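Long-range contact in ABC transporter (Caldanaerobius, PDB 4G68), which probably serves as the extracellular solute-binding component of an ABC transporter, capturing sugars released from xylan for uptake: residues W44-G49 with T77-Y82. Residues are numbered along the deposited sequence; the frame is centred on the assembly and turned at random.
Sequences WNLFTG and TENDAY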
# COMPACT_ATOMS: atom_id res chain seq x y z
N TRP C 44 8.82 -9.85 13.42
CA TRP C 44 7.82 -10.31 12.47
C TRP C 44 7.68 -9.36 11.30
O TRP C 44 7.71 -8.15 11.49
CB TRP C 44 6.44 -10.46 13.12
CG TRP C 44 6.36 -11.47 14.27
CD1 TRP C 44 7.35 -12.33 14.75
CD2 TRP C 44 5.17 -11.75 15.10
NE1 TRP C 44 6.88 -13.10 15.82
CE2 TRP C 44 5.58 -12.81 16.06
CE3 TRP C 44 3.87 -11.25 15.14
CZ2 TRP C 44 4.71 -13.29 17.02
CZ3 TRP C 44 3.00 -11.76 16.12
CH2 TRP C 44 3.41 -12.76 17.04
N ASN C 45 7.49 -9.92 10.10
CA ASN C 45 7.21 -9.11 8.88
C ASN C 45 6.36 -9.91 7.88
O ASN C 45 6.06 -11.10 8.11
CB ASN C 45 8.52 -8.58 8.25
CG ASN C 45 9.40 -9.69 7.72
OD1 ASN C 45 9.17 -10.18 6.60
ND2 ASN C 45 10.38 -10.11 8.51
N LEU C 46 5.97 -9.25 6.78
CA LEU C 46 5.07 -9.88 5.81
C LEU C 46 5.70 -10.13 4.42
O LEU C 46 4.98 -10.48 3.45
CB LEU C 46 3.77 -9.10 5.66
CG LEU C 46 3.82 -7.65 5.16
CD1 LEU C 46 4.70 -7.45 3.93
CD2 LEU C 46 2.41 -7.14 4.87
N PHE C 47 7.03 -9.98 4.33
CA PHE C 47 7.76 -10.19 3.06
C PHE C 47 7.91 -11.65 2.59
O PHE C 47 8.99 -12.28 2.67
CB PHE C 47 9.10 -9.46 3.06
CG PHE C 47 8.97 -7.98 3.05
CD1 PHE C 47 8.61 -7.29 1.89
CD2 PHE C 47 9.20 -7.25 4.22
CE1 PHE C 47 8.49 -5.90 1.91
CE2 PHE C 47 9.06 -5.87 4.24
CZ PHE C 47 8.71 -5.19 3.07
N THR C 48 6.81 -12.15 2.03
CA THR C 48 6.66 -13.58 1.77
C THR C 48 7.11 -14.01 0.37
O THR C 48 7.60 -15.13 0.18
CB THR C 48 5.21 -13.98 2.00
OG1 THR C 48 5.02 -15.34 1.61
CG2 THR C 48 4.25 -13.09 1.23
N GLY C 49 6.94 -13.12 -0.62
CA GLY C 49 7.25 -13.45 -2.02
C GLY C 49 8.72 -13.22 -2.36
O GLY C 49 9.43 -12.50 -1.64
N THR C 77 4.81 -13.96 7.69
CA THR C 77 3.40 -14.31 7.52
C THR C 77 2.86 -13.50 6.37
O THR C 77 3.15 -12.31 6.29
CB THR C 77 2.58 -13.96 8.79
OG1 THR C 77 3.21 -14.55 9.94
CG2 THR C 77 1.12 -14.45 8.65
N GLU C 78 2.03 -14.14 5.54
CA GLU C 78 1.36 -13.45 4.43
C GLU C 78 0.61 -12.22 4.95
O GLU C 78 -0.08 -12.26 5.98
CB GLU C 78 0.45 -14.41 3.62
CG GLU C 78 -0.30 -13.74 2.44
CD GLU C 78 -1.52 -12.95 2.85
OE1 GLU C 78 -2.19 -13.35 3.84
OE2 GLU C 78 -1.82 -11.89 2.24
N ASN C 79 0.77 -11.12 4.21
CA ASN C 79 0.09 -9.84 4.44
C ASN C 79 -1.28 -9.86 5.19
O ASN C 79 -1.45 -9.24 6.28
CB ASN C 79 -0.05 -9.17 3.04
CG ASN C 79 -0.78 -7.88 3.10
OD1 ASN C 79 -0.62 -7.12 4.06
ND2 ASN C 79 -1.61 -7.61 2.09
N ASP C 80 -2.28 -10.53 4.63
CA ASP C 80 -3.61 -10.46 5.22
C ASP C 80 -3.73 -11.27 6.50
O ASP C 80 -4.41 -10.86 7.46
CB ASP C 80 -4.69 -10.79 4.19
CG ASP C 80 -4.96 -9.63 3.26
OD1 ASP C 80 -5.57 -8.62 3.72
OD2 ASP C 80 -4.54 -9.68 2.09
N ALA C 81 -3.03 -12.39 6.52
CA ALA C 81 -2.92 -13.25 7.71
C ALA C 81 -2.07 -12.55 8.80
O ALA C 81 -2.26 -12.80 10.02
CB ALA C 81 -2.32 -14.61 7.33
N TYR C 82 -1.15 -11.69 8.37
CA TYR C 82 -0.26 -11.01 9.31
C TYR C 82 -1.06 -9.96 10.11
O TYR C 82 -0.87 -9.76 11.32
CB TYR C 82 0.88 -10.35 8.51
CG TYR C 82 1.83 -9.57 9.38
CD1 TYR C 82 2.89 -10.20 10.03
CD2 TYR C 82 1.66 -8.19 9.56
CE1 TYR C 82 3.75 -9.49 10.83
CE2 TYR C 82 2.52 -7.46 10.39
CZ TYR C 82 3.55 -8.11 11.02
OH TYR C 82 4.40 -7.40 11.82
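A chi1 of 178° swings the Y82 ring away from its backbone N, and the phenol reaches from the first turn of helix 79-91 to the end of strand 40-45, where W44 CB meets the ring edge at CE1, 3.7 Å away. L46 adopts the less common chi1 of 62°, CG lying between N and carbonyl carbon; its CD2 runs alongside the N79 side chain, 3.1 Å from OD1, while CB rests obliquely near the Y82 ring. The backbones are tied by T77 N donating to N45 O (3.1 Å), a nearly straight bond in the carbonyl plane, and L46 CA adds a CA-H...O contact to T77 O. This continues the parallel pairing of strands 40-45 and 71-76 just as the two strands leave the sheet. N45 OD1 accepts from F47 N, two residues on, in an Asx turn, and E78 caps the helix, OE2 accepting from D80 N and OE1 from A81 N. An alanine in place of Y82 would probably leave Q100 O without its hydroxyl partner and open a gap beside W44 CB and L46 CB. One backbone bond and the Y82 hydroxyl bond to Q100 O on strand 98-102 thus tie the helix start to neighbouring strands of this periplasmic-binding-protein-like lobe.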